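Local coordinates for protein FeoA (Thermococcus thioreducens, PDB 3E19) that probably helps regulate iron uptake, as a small metal-binding beta-barrel protein of the FeoA family, at residues 5-10 with 53-58; 19-22 with 27-30; 29-34 with 70-75; 45-50 with 64-69. All blocks are in the same frame, centred on the assembly; numbering follows the deposited sequence.

Contact 1 (5-10 with 53-58)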
loop_
_atom_site.group_PDB
_atom_site.type_symbol
_atom_site.label_atom_id
_atom_site.label_comp_id
_atom_site.label_asym_id
_atom_site.label_seq_id
_atom_site.Cartn_x
_atom_site.Cartn_y
_atom_site.Cartn_z
ATOM N N VAL C 5 -3.365 -21.263 -29.882
ATOM C CA VAL C 5 -4.647 -21.516 -29.199
ATOM C C VAL C 5 -4.956 -20.402 -28.239
ATOM O O VAL C 5 -4.030 -19.731 -27.796
ATOM C CB VAL C 5 -4.571 -22.821 -28.405
ATOM C CG1 VAL C 5 -4.384 -24.007 -29.360
ATOM C CG2 VAL C 5 -3.502 -22.759 -27.378
ATOM N N PRO C 6 -6.248 -20.187 -27.926
ATOM C CA PRO C 6 -6.603 -19.251 -26.873
ATOM C C PRO C 6 -6.119 -19.708 -25.508
ATOM O O PRO C 6 -6.046 -20.906 -25.216
ATOM C CB PRO C 6 -8.143 -19.217 -26.924
ATOM C CG PRO C 6 -8.496 -19.790 -28.258
ATOM C CD PRO C 6 -7.450 -20.793 -28.534
ATOM N N LEU C 7 -5.785 -18.751 -24.659
ATOM C CA LEU C 7 -5.281 -19.096 -23.358
ATOM C C LEU C 7 -6.321 -19.945 -22.637
ATOM O O LEU C 7 -5.949 -20.827 -21.895
ATOM C CB LEU C 7 -4.937 -17.836 -22.586
ATOM C CG LEU C 7 -4.681 -17.933 -21.095
ATOM C CD1 LEU C 7 -3.535 -18.833 -20.897
ATOM C CD2 LEU C 7 -4.425 -16.510 -20.571
ATOM N N SER C 8 -7.603 -19.681 -22.876
ATOM C CA SER C 8 -8.734 -20.469 -22.309
ATOM C C SER C 8 -8.673 -21.970 -22.586
ATOM O O SER C 8 -9.316 -22.753 -21.864
ATOM C CB SER C 8 -10.060 -19.924 -22.832
ATOM O OG SER C 8 -10.114 -19.961 -24.255
ATOM N N GLU C 9 -7.928 -22.376 -23.617
ATOM C CA GLU C 9 -7.803 -23.773 -23.984
ATOM C C GLU C 9 -6.540 -24.434 -23.483
ATOM O O GLU C 9 -6.338 -25.599 -23.739
ATOM C CB GLU C 9 -7.959 -23.957 -25.507
ATOM C CG GLU C 9 -9.373 -23.711 -25.904
ATOM C CD GLU C 9 -9.593 -23.548 -27.399
ATOM O OE1 GLU C 9 -8.756 -24.020 -28.202
ATOM O OE2 GLU C 9 -10.636 -22.929 -27.743
ATOM N N MET C 10 -5.716 -23.718 -22.730
ATOM C CA MET C 10 -4.452 -24.257 -22.294
ATOM C C MET C 10 -4.577 -24.833 -20.892
ATOM O O MET C 10 -5.398 -24.430 -20.105
ATOM C CB MET C 10 -3.391 -23.173 -22.307
ATOM C CG MET C 10 -3.082 -22.716 -23.690
ATOM S SD MET C 10 -1.952 -21.320 -23.657
ATOM C CE MET C 10 -0.420 -22.147 -23.164
ATOM N N ILE C 53 -8.676 -19.513 -14.385
ATOM C CA ILE C 53 -7.348 -20.025 -14.712
ATOM C C ILE C 53 -6.317 -19.243 -13.926
ATOM O O ILE C 53 -6.363 -17.997 -13.891
ATOM C CB ILE C 53 -7.085 -19.843 -16.228
ATOM C CG1 ILE C 53 -8.237 -20.455 -17.027
ATOM C CG2 ILE C 53 -5.762 -20.467 -16.630
ATOM C CD1 ILE C 53 -8.089 -20.288 -18.533
ATOM N N ILE C 54 -5.353 -19.935 -13.351
ATOM C CA ILE C 54 -4.265 -19.269 -12.669
ATOM C C ILE C 54 -3.049 -19.336 -13.561
ATOM O O ILE C 54 -2.630 -20.425 -13.943
ATOM C CB ILE C 54 -3.952 -19.925 -11.309
ATOM C CG1 ILE C 54 -5.228 -20.003 -10.459
ATOM C CG2 ILE C 54 -2.768 -19.237 -10.590
ATOM C CD1 ILE C 54 -5.972 -18.666 -10.213
ATOM N N ILE C 55 -2.486 -18.172 -13.882
ATOM C CA ILE C 55 -1.298 -18.068 -14.710
ATOM C C ILE C 55 -0.159 -17.367 -13.987
ATOM O O ILE C 55 -0.353 -16.655 -12.998
ATOM C CB ILE C 55 -1.574 -17.281 -16.046
ATOM C CG1 ILE C 55 -1.961 -15.823 -15.746
ATOM C CG2 ILE C 55 -2.716 -17.941 -16.859
ATOM C CD1 ILE C 55 -2.201 -14.872 -16.988
ATOM N N SER C 56 1.033 -17.526 -14.550
ATOM C CA SER C 56 2.199 -16.792 -14.141
ATOM C C SER C 56 2.783 -16.069 -15.368
ATOM O O SER C 56 3.005 -16.693 -16.429
ATOM C CB SER C 56 3.188 -17.777 -13.555
ATOM O OG SER C 56 4.457 -17.203 -13.404
ATOM N N VAL C 57 2.985 -14.759 -15.218
ATOM C CA VAL C 57 3.560 -13.859 -16.254
ATOM C C VAL C 57 4.688 -13.057 -15.609
ATOM O O VAL C 57 4.467 -12.339 -14.650
ATOM C CB VAL C 57 2.511 -12.920 -16.872
ATOM C CG1 VAL C 57 3.073 -12.209 -18.145
ATOM C CG2 VAL C 57 1.299 -13.688 -17.253
ATOM N N GLY C 58 5.916 -13.255 -16.100
ATOM C CA GLY C 58 7.077 -12.565 -15.568
ATOM C C GLY C 58 7.289 -12.833 -14.106
ATOM O O GLY C 58 7.727 -11.930 -13.362
#

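Contact 2 (19-22 with 27-30)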
loop_
_atom_site.group_PDB
_atom_site.type_symbol
_atom_site.label_atom_id
_atom_site.label_comp_id
_atom_site.label_asym_id
_atom_site.label_seq_id
_atom_site.Cartn_x
_atom_site.Cartn_y
_atom_site.Cartn_z
ATOM N N VAL C 19 0.479 -13.979 -28.855
ATOM C CA VAL C 19 0.668 -13.581 -30.244
ATOM C C VAL C 19 -0.314 -12.494 -30.616
ATOM O O VAL C 19 0.030 -11.655 -31.423
ATOM C CB VAL C 19 0.608 -14.776 -31.263
ATOM C CG1 VAL C 19 1.796 -15.696 -31.050
ATOM C CG2 VAL C 19 -0.728 -15.544 -31.238
ATOM N N ASN C 20 -1.482 -12.468 -29.998
ATOM C CA ASN C 20 -2.547 -11.558 -30.377
ATOM C C ASN C 20 -3.548 -11.414 -29.262
ATOM O O ASN C 20 -3.826 -12.370 -28.604
ATOM C CB ASN C 20 -3.309 -12.120 -31.559
ATOM C CG ASN C 20 -4.091 -11.074 -32.311
ATOM O OD1 ASN C 20 -3.523 -10.329 -33.129
ATOM N ND2 ASN C 20 -5.394 -11.058 -32.114
ATOM N N ILE C 21 -4.083 -10.222 -29.085
ATOM C CA ILE C 21 -5.174 -9.977 -28.182
ATOM C C ILE C 21 -6.385 -9.660 -29.055
ATOM O O ILE C 21 -6.311 -8.747 -29.857
ATOM C CB ILE C 21 -4.876 -8.735 -27.300
ATOM C CG1 ILE C 21 -3.602 -8.918 -26.491
ATOM C CG2 ILE C 21 -6.066 -8.431 -26.389
ATOM C CD1 ILE C 21 -3.524 -10.220 -25.691
ATOM N N LEU C 22 -7.478 -10.404 -28.914
ATOM C CA LEU C 22 -8.705 -10.176 -29.702
ATOM C C LEU C 22 -9.570 -9.128 -29.007
ATOM O O LEU C 22 -9.757 -9.202 -27.813
ATOM C CB LEU C 22 -9.530 -11.472 -29.843
ATOM C CG LEU C 22 -8.754 -12.756 -30.252
ATOM C CD1 LEU C 22 -9.607 -14.028 -30.208
ATOM C CD2 LEU C 22 -8.068 -12.613 -31.607
ATOM N N ALA C 27 -10.527 -4.584 -24.093
ATOM C CA ALA C 27 -9.853 -5.889 -23.929
ATOM C C ALA C 27 -8.367 -5.718 -23.625
ATOM O O ALA C 27 -7.855 -6.245 -22.629
ATOM C CB ALA C 27 -10.014 -6.704 -25.187
ATOM N N ARG C 28 -7.682 -4.993 -24.504
ATOM C CA ARG C 28 -6.254 -4.685 -24.317
ATOM C C ARG C 28 -5.965 -4.063 -22.931
ATOM O O ARG C 28 -5.056 -4.488 -22.241
ATOM C CB ARG C 28 -5.719 -3.808 -25.472
ATOM C CG ARG C 28 -5.638 -4.603 -26.777
ATOM C CD ARG C 28 -5.303 -3.782 -28.028
ATOM N NE ARG C 28 -6.252 -2.689 -28.230
ATOM C CZ ARG C 28 -6.328 -1.920 -29.318
ATOM N NH1 ARG C 28 -5.497 -2.082 -30.350
ATOM N NH2 ARG C 28 -7.237 -0.953 -29.358
ATOM N N GLN C 29 -6.774 -3.109 -22.491
ATOM C CA GLN C 29 -6.527 -2.481 -21.189
ATOM C C GLN C 29 -6.767 -3.445 -20.023
ATOM O O GLN C 29 -6.042 -3.442 -19.015
ATOM C CB GLN C 29 -7.375 -1.207 -21.037
ATOM C CG GLN C 29 -7.088 -0.110 -22.101
ATOM C CD GLN C 29 -8.093 1.047 -22.006
ATOM O OE1 GLN C 29 -8.981 1.197 -22.855
ATOM N NE2 GLN C 29 -7.999 1.813 -20.929
ATOM N N LYS C 30 -7.776 -4.292 -20.143
ATOM C CA LYS C 30 -8.024 -5.297 -19.108
ATOM C C LYS C 30 -6.881 -6.327 -19.035
ATOM O O LYS C 30 -6.457 -6.749 -17.953
ATOM C CB LYS C 30 -9.339 -6.019 -19.388
ATOM C CG LYS C 30 -10.502 -5.506 -18.579
ATOM C CD LYS C 30 -11.745 -6.344 -18.843
ATOM C CE LYS C 30 -12.211 -6.210 -20.279
ATOM N NZ LYS C 30 -13.701 -6.448 -20.381
#

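Contact 3 (29-34 with 70-75)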
loop_
_atom_site.group_PDB
_atom_site.type_symbol
_atom_site.label_atom_id
_atom_site.label_comp_id
_atom_site.label_asym_id
_atom_site.label_seq_id
_atom_site.Cartn_x
_atom_site.Cartn_y
_atom_site.Cartn_z
ATOM N N GLN C 29 -6.774 -3.109 -22.491
ATOM C CA GLN C 29 -6.527 -2.481 -21.189
ATOM C C GLN C 29 -6.767 -3.445 -20.023
ATOM O O GLN C 29 -6.042 -3.442 -19.015
ATOM C CB GLN C 29 -7.375 -1.207 -21.037
ATOM C CG GLN C 29 -7.088 -0.110 -22.101
ATOM C CD GLN C 29 -8.093 1.047 -22.006
ATOM O OE1 GLN C 29 -8.981 1.197 -22.855
ATOM N NE2 GLN C 29 -7.999 1.813 -20.929
ATOM N N LYS C 30 -7.776 -4.292 -20.143
ATOM C CA LYS C 30 -8.024 -5.297 -19.108
ATOM C C LYS C 30 -6.881 -6.327 -19.035
ATOM O O LYS C 30 -6.457 -6.749 -17.953
ATOM C CB LYS C 30 -9.339 -6.019 -19.388
ATOM C CG LYS C 30 -10.502 -5.506 -18.579
ATOM C CD LYS C 30 -11.745 -6.344 -18.843
ATOM C CE LYS C 30 -12.211 -6.210 -20.279
ATOM N NZ LYS C 30 -13.701 -6.448 -20.381
ATOM N N LEU C 31 -6.359 -6.696 -20.193
ATOM C CA LEU C 31 -5.315 -7.721 -20.271
ATOM C C LEU C 31 -3.856 -7.247 -19.999
ATOM O O LEU C 31 -3.042 -7.989 -19.435
ATOM C CB LEU C 31 -5.440 -8.392 -21.644
ATOM C CG LEU C 31 -6.675 -9.283 -21.729
ATOM C CD1 LEU C 31 -6.996 -9.536 -23.184
ATOM C CD2 LEU C 31 -6.442 -10.621 -20.977
ATOM N N VAL C 32 -3.537 -6.007 -20.372
ATOM C CA VAL C 32 -2.155 -5.545 -20.278
ATOM C C VAL C 32 -1.769 -5.452 -18.801
ATOM O O VAL C 32 -0.627 -5.660 -18.454
ATOM C CB VAL C 32 -1.964 -4.195 -20.963
ATOM C CG1 VAL C 32 -2.755 -3.136 -20.197
ATOM C CG2 VAL C 32 -0.469 -3.819 -21.032
ATOM N N SER C 33 -2.749 -5.227 -17.928
ATOM C CA SER C 33 -2.514 -5.159 -16.486
ATOM C C SER C 33 -2.162 -6.519 -15.850
ATOM O O SER C 33 -1.743 -6.583 -14.691
ATOM C CB SER C 33 -3.686 -4.441 -15.767
ATOM O OG SER C 33 -4.808 -5.274 -15.496
ATOM N N MET C 34 -2.299 -7.598 -16.614
ATOM C CA MET C 34 -1.835 -8.933 -16.167
ATOM C C MET C 34 -0.621 -9.348 -16.976
ATOM O O MET C 34 -0.249 -10.536 -17.022
ATOM C CB MET C 34 -2.941 -9.972 -16.331
ATOM C CG MET C 34 -4.019 -9.903 -15.254
ATOM S SD MET C 34 -5.387 -11.098 -15.543
ATOM C CE MET C 34 -6.257 -10.162 -16.792
ATOM N N GLY C 70 -10.177 -16.313 -23.404
ATOM C CA GLY C 70 -10.480 -16.556 -24.804
ATOM C C GLY C 70 -10.000 -15.508 -25.785
ATOM O O GLY C 70 -9.856 -15.772 -26.985
ATOM N N ARG C 71 -9.761 -14.305 -25.297
ATOM C CA ARG C 71 -9.218 -13.248 -26.102
ATOM C C ARG C 71 -7.705 -13.244 -26.227
ATOM O O ARG C 71 -7.171 -12.427 -27.004
ATOM C CB ARG C 71 -9.580 -11.875 -25.543
ATOM C CG ARG C 71 -11.027 -11.687 -25.262
ATOM C CD ARG C 71 -11.926 -11.640 -26.450
ATOM N NE ARG C 71 -13.109 -10.916 -25.973
ATOM C CZ ARG C 71 -13.594 -9.779 -26.475
ATOM N NH1 ARG C 71 -13.064 -9.211 -27.554
ATOM N NH2 ARG C 71 -14.671 -9.231 -25.912
ATOM N N VAL C 72 -7.008 -14.102 -25.471
ATOM C CA VAL C 72 -5.571 -14.142 -25.521
ATOM C C VAL C 72 -5.114 -15.304 -26.442
ATOM O O VAL C 72 -5.301 -16.453 -26.095
ATOM C CB VAL C 72 -4.974 -14.255 -24.123
ATOM C CG1 VAL C 72 -3.470 -14.219 -24.173
ATOM C CG2 VAL C 72 -5.500 -13.169 -23.240
ATOM N N MET C 73 -4.542 -15.022 -27.617
ATOM C CA MET C 73 -4.070 -16.110 -28.500
ATOM C C MET C 73 -2.609 -16.363 -28.219
ATOM O O MET C 73 -1.784 -15.436 -28.213
ATOM C CB MET C 73 -4.241 -15.723 -30.003
ATOM C CG MET C 73 -5.676 -15.504 -30.416
ATOM S SD MET C 73 -6.692 -16.980 -30.085
ATOM C CE MET C 73 -5.564 -18.217 -30.860
ATOM N N VAL C 74 -2.255 -17.603 -28.017
ATOM C CA VAL C 74 -0.946 -17.933 -27.519
ATOM C C VAL C 74 -0.345 -18.950 -28.486
ATOM O O VAL C 74 -1.046 -19.877 -28.926
ATOM C CB VAL C 74 -1.065 -18.519 -26.117
ATOM C CG1 VAL C 74 0.301 -18.888 -25.516
ATOM C CG2 VAL C 74 -1.784 -17.504 -25.232
ATOM N N ARG C 75 0.929 -18.792 -28.802
ATOM C CA ARG C 75 1.663 -19.885 -29.443
ATOM C C ARG C 75 2.373 -20.712 -28.384
ATOM O O ARG C 75 3.143 -20.176 -27.601
ATOM C CB ARG C 75 2.647 -19.363 -30.467
ATOM C CG ARG C 75 3.751 -18.432 -29.985
ATOM C CD ARG C 75 4.541 -17.973 -31.244
ATOM N NE ARG C 75 5.327 -19.051 -31.846
ATOM C CZ ARG C 75 5.905 -19.001 -33.058
ATOM N NH1 ARG C 75 6.617 -20.042 -33.471
ATOM N NH2 ARG C 75 5.713 -17.968 -33.890
#

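Contact 4 (45-50 with 64-69)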
loop_
_atom_site.group_PDB
_atom_site.type_symbol
_atom_site.label_atom_id
_atom_site.label_comp_id
_atom_site.label_asym_id
_atom_site.label_seq_id
_atom_site.Cartn_x
_atom_site.Cartn_y
_atom_site.Cartn_z
ATOM N N LEU C 45 -0.806 -22.411 -14.558
ATOM C CA LEU C 45 -0.527 -23.100 -13.292
ATOM C C LEU C 45 -1.693 -23.972 -12.834
ATOM O O LEU C 45 -1.472 -25.019 -12.277
ATOM C CB LEU C 45 -0.211 -22.092 -12.191
ATOM C CG LEU C 45 0.962 -21.139 -12.400
ATOM C CD1 LEU C 45 1.240 -20.420 -11.118
ATOM C CD2 LEU C 45 2.208 -21.867 -12.836
ATOM N N GLU C 46 -2.922 -23.515 -13.034
ATOM C CA GLU C 46 -4.118 -24.246 -12.596
ATOM C C GLU C 46 -5.272 -23.849 -13.472
ATOM O O GLU C 46 -5.351 -22.711 -13.926
ATOM C CB GLU C 46 -4.555 -23.973 -11.130
ATOM C CG GLU C 46 -3.512 -23.394 -10.214
ATOM C CD GLU C 46 -4.067 -23.003 -8.850
ATOM O OE1 GLU C 46 -5.217 -23.410 -8.537
ATOM O OE2 GLU C 46 -3.348 -22.277 -8.095
ATOM N N SER C 47 -6.189 -24.791 -13.666
ATOM C CA SER C 47 -7.414 -24.540 -14.391
ATOM C C SER C 47 -8.492 -25.527 -13.984
ATOM O O SER C 47 -8.181 -26.660 -13.573
ATOM C CB SER C 47 -7.163 -24.658 -15.884
ATOM O OG SER C 47 -8.274 -24.168 -16.606
ATOM N N HIS C 48 -9.743 -25.095 -14.142
ATOM C CA HIS C 48 -10.945 -25.903 -13.896
ATOM C C HIS C 48 -11.980 -25.689 -14.992
ATOM O O HIS C 48 -11.938 -24.634 -15.644
ATOM C CB HIS C 48 -11.590 -25.431 -12.627
ATOM C CG HIS C 48 -10.695 -25.501 -11.442
ATOM N ND1 HIS C 48 -9.779 -24.513 -11.147
ATOM C CD2 HIS C 48 -10.577 -26.435 -10.472
ATOM C CE1 HIS C 48 -9.126 -24.845 -10.047
ATOM N NE2 HIS C 48 -9.595 -25.999 -9.616
ATOM N N PRO C 49 -12.967 -26.630 -15.128
ATOM C CA PRO C 49 -14.171 -26.461 -15.990
ATOM C C PRO C 49 -14.366 -24.970 -16.099
ATOM O O PRO C 49 -14.456 -24.473 -17.215
ATOM C CB PRO C 49 -15.243 -27.213 -15.211
ATOM C CG PRO C 49 -14.445 -28.409 -14.692
ATOM C CD PRO C 49 -13.029 -27.921 -14.412
ATOM N N MET C 50 -14.545 -24.243 -14.996
ATOM C CA MET C 50 -15.682 -23.337 -14.765
ATOM C C MET C 50 -14.827 -22.047 -14.520
ATOM O O MET C 50 -15.327 -20.988 -14.189
ATOM C CB MET C 50 -16.570 -23.651 -13.576
ATOM C CG MET C 50 -15.928 -23.552 -12.201
ATOM S SD MET C 50 -14.974 -25.017 -11.758
ATOM C CE MET C 50 -14.971 -24.927 -9.953
ATOM N N ILE C 64 -7.415 -15.400 -14.098
ATOM C CA ILE C 64 -8.152 -14.840 -15.192
ATOM C C ILE C 64 -9.375 -15.699 -15.462
ATOM O O ILE C 64 -9.349 -16.910 -15.243
ATOM C CB ILE C 64 -7.208 -14.744 -16.450
ATOM C CG1 ILE C 64 -7.890 -14.030 -17.601
ATOM C CG2 ILE C 64 -6.604 -16.131 -16.866
ATOM C CD1 ILE C 64 -6.858 -13.568 -18.695
ATOM N N GLY C 65 -10.454 -15.074 -15.911
ATOM C CA GLY C 65 -11.658 -15.801 -16.232
ATOM C C GLY C 65 -11.511 -16.435 -17.583
ATOM O O GLY C 65 -10.795 -15.910 -18.435
ATOM N N LYS C 66 -12.192 -17.554 -17.792
ATOM C CA LYS C 66 -12.171 -18.239 -19.084
ATOM C C LYS C 66 -12.610 -17.347 -20.225
ATOM O O LYS C 66 -12.046 -17.403 -21.339
ATOM C CB LYS C 66 -13.082 -19.481 -19.070
ATOM C CG LYS C 66 -12.510 -20.649 -18.309
ATOM C CD LYS C 66 -12.754 -21.983 -18.985
ATOM C CE LYS C 66 -11.584 -22.961 -18.685
ATOM N NZ LYS C 66 -12.046 -24.382 -18.493
ATOM N N GLY C 67 -13.644 -16.550 -19.994
ATOM C CA GLY C 67 -14.102 -15.597 -21.038
ATOM C C GLY C 67 -13.029 -14.630 -21.517
ATOM O O GLY C 67 -12.762 -14.541 -22.725
ATOM N N LEU C 68 -12.382 -13.920 -20.585
ATOM C CA LEU C 68 -11.350 -12.968 -20.965
ATOM C C LEU C 68 -10.134 -13.691 -21.557
ATOM O O LEU C 68 -9.527 -13.185 -22.520
ATOM C CB LEU C 68 -10.926 -12.045 -19.803
ATOM C CG LEU C 68 -10.047 -10.851 -20.206
ATOM C CD1 LEU C 68 -10.667 -9.938 -21.298
ATOM C CD2 LEU C 68 -9.649 -10.014 -18.991
ATOM N N ALA C 69 -9.819 -14.858 -21.008
ATOM C CA ALA C 69 -8.745 -15.719 -21.482
ATOM C C ALA C 69 -8.938 -16.215 -22.943
ATOM O O ALA C 69 -7.968 -16.432 -23.657
ATOM C CB ALA C 69 -8.565 -16.887 -20.535
HETATM O O HOH W 1 -14.252 -18.550 -15.990
#

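Contact 1 (5-10 with 53-58)
Ile53 opens the contact by running its CD1 methyl up against the short 3-10 turn at 7-9, where it lies 3.8 Å from Ser8 CA and 4.0 Å from Leu7 O. The side chain reaches that far because CG1 stands anti to its own carbonyl carbon (chi1 -53°) and the chain is extended beyond it. The backbone oxygen it brushes is already used, since Leu7 O accepts a hydrogen bond of 3.0 Å from Met10 N, while Pro6 O takes Glu9 N at 2.9 Å, so the methyl packs on a turn closed by two backbone bonds. Ile54 points to the other face of the strand, among Glu46, Arg61 and Ala63. Two residues on from Ile53, Ile55 again faces the turn, and its CG2 branch meets Leu7 CD1 at 4.2 Å. Leu7 thus supplies both a carbonyl and a methyl to the contact, with its CD1 end directed into the interior. No hydrogen bond joins the segments; this is a buried contact near the centre of the chain, made mostly by methyl groups. Around it, Ile42 and Val44 of strand 41-46 touch Leu7, Ile64 packs on Ile53 and Phe62 on Ile55, and Val72 and Val74 of strand 72-76 pack on Leu7 as well.

Contact 2 (19-22 with 27-30)
The CG2 methyl of Ile21 packs on the aliphatic base of Arg28, 3.9 Å from Arg28 CG, the two side chains crossing at a slant. With Ile21 CG2 anti to the backbone N, that branch is the one presented to the helix, and it also grazes Ala27 CB at 4.5 Å. Arg28 meets it with methylene carbon and not with charge: its chain bends at chi3 (-56°), beyond the carbon that does the touching, and the residue also packs on Gly58 of a second subunit. One step on, Leu22 directs its side chain away from the helix and offers backbone instead, its O standing 3.6 Å from Ala27 CB, a methyl in van der Waals contact with a carbonyl oxygen. The same oxygen receives a weak hydrogen bond from Arg71 NH1. No hydrogen bond links the two segments, so residues 27 and 28 of helix 24-32 rest on the end of strand 15-21 through van der Waals contacts of methyl and methylene groups. Val19 and Asn20 both face Met73 of the neighbouring strand 72-76, a classic beta bulge near the end of strand 15-21. The helix is thus packed beside the barrel, in keeping with a FeoA domain of the SH3 clan.

Contact 3 (29-34 with 70-75)
The last part of helix 24-32 passes beside the start of strand 72-76, with Leu31 CA and Val72 CA, the closest pair of alpha carbons, 8.3 Å apart. That gap is filled by two side chains aimed at each other, which slide past one another in opposite directions. Leu31 forks over Val72: its CD2 methyl comes to 3.5 Å from Val72 CG2, a tight apolar contact, and its CD1 methyl lies 3.9 Å from the same Val72 CG2. One branch of the valine therefore takes both prongs of the leucine. Val72 CG1 is anti to the backbone N (chi1 -177°), which puts the CG2 methyl on the side where the helix stands. The pair belongs to the packing of helix against sheet in the SH3-like barrel expected of a FeoA domain, with Leu31 also touching Ile21, Leu36, Ile64 and Leu68. Just before the strand, Arg71 takes part through its aliphatic root, Arg71 CB being 4.2 Å from Leu31 CD1. Its longer end turns away from the helix. Lys30 NZ stands 6.3 Å from Arg71 NH2, two like charges that are not in contact and probably repel only mildly. Past Leu31 the backbone is held by Met34 N, which donates to Leu31 O at 2.9 Å. Val72 pairs through its backbone with Leu7, while Val32 packs on Phe62 of a second subunit.

Contact 4 (45-50 with 64-69)
Lys66 NZ donates to two consecutive carbonyls, Pro49 O at 2.7 Å and His48 O at 2.9 Å, so one ammonium group gathers the backbone of the turn after strand 41-46. Neither bond follows a lone pair: the nitrogen stands tilted above the carbonyl plane of His48, 37° out of it, and more steeply above that of Pro49, at 63°. Two carbonyl oxygens so near would probably favour the positive charge. The side chain gets there by bending at three successive torsions, and on the way Lys66 CE passes Ser47 OG at 4.1 Å, with Lys66 CD 3.5 Å from Pro49 O. A water makes a further link. It donates to Met50 O at 3.2 Å and accepts from Lys66 N at 2.9 Å, bridging the turn to the first residue of helix 66-69. With an alanine in place of Lys66, the carbonyls of His48 and Pro49 would probably be left without this donor and the turn less firmly held to the helix. Gly65 is the N-cap residue, and its N donates to Glu9 OE1 of a third subunit. The contact lies at the surface and belongs to the beta-hairpin of strands 41-46 and 53-57, which carries a classic bulge where Leu45 and Glu46 both face Ile54 and whose loop is held by a lysine at the N-terminal end of helix 66-69.

How the contacts relate
From the N terminus, the chain leaves strand 4-6 and does not close contact 1 until strand 53-57, a long loop that holds contact 2 whole. Contact 2 is the shortest closure, joining strand 15-21 to the helix that follows it. Contact 3 starts on that same helix, sharing Gln29 and Lys30 with contact 2, and ends on strand 72-76, so that it crosses contact 1. Contact 4 opens on the loop after strand 41-46 and closes at helix 66-69; it nests inside contact 3, crosses contact 1 and comes in series after contact 2. Together they tie both helices, the turn after the first strand, and the last strand to one barrel.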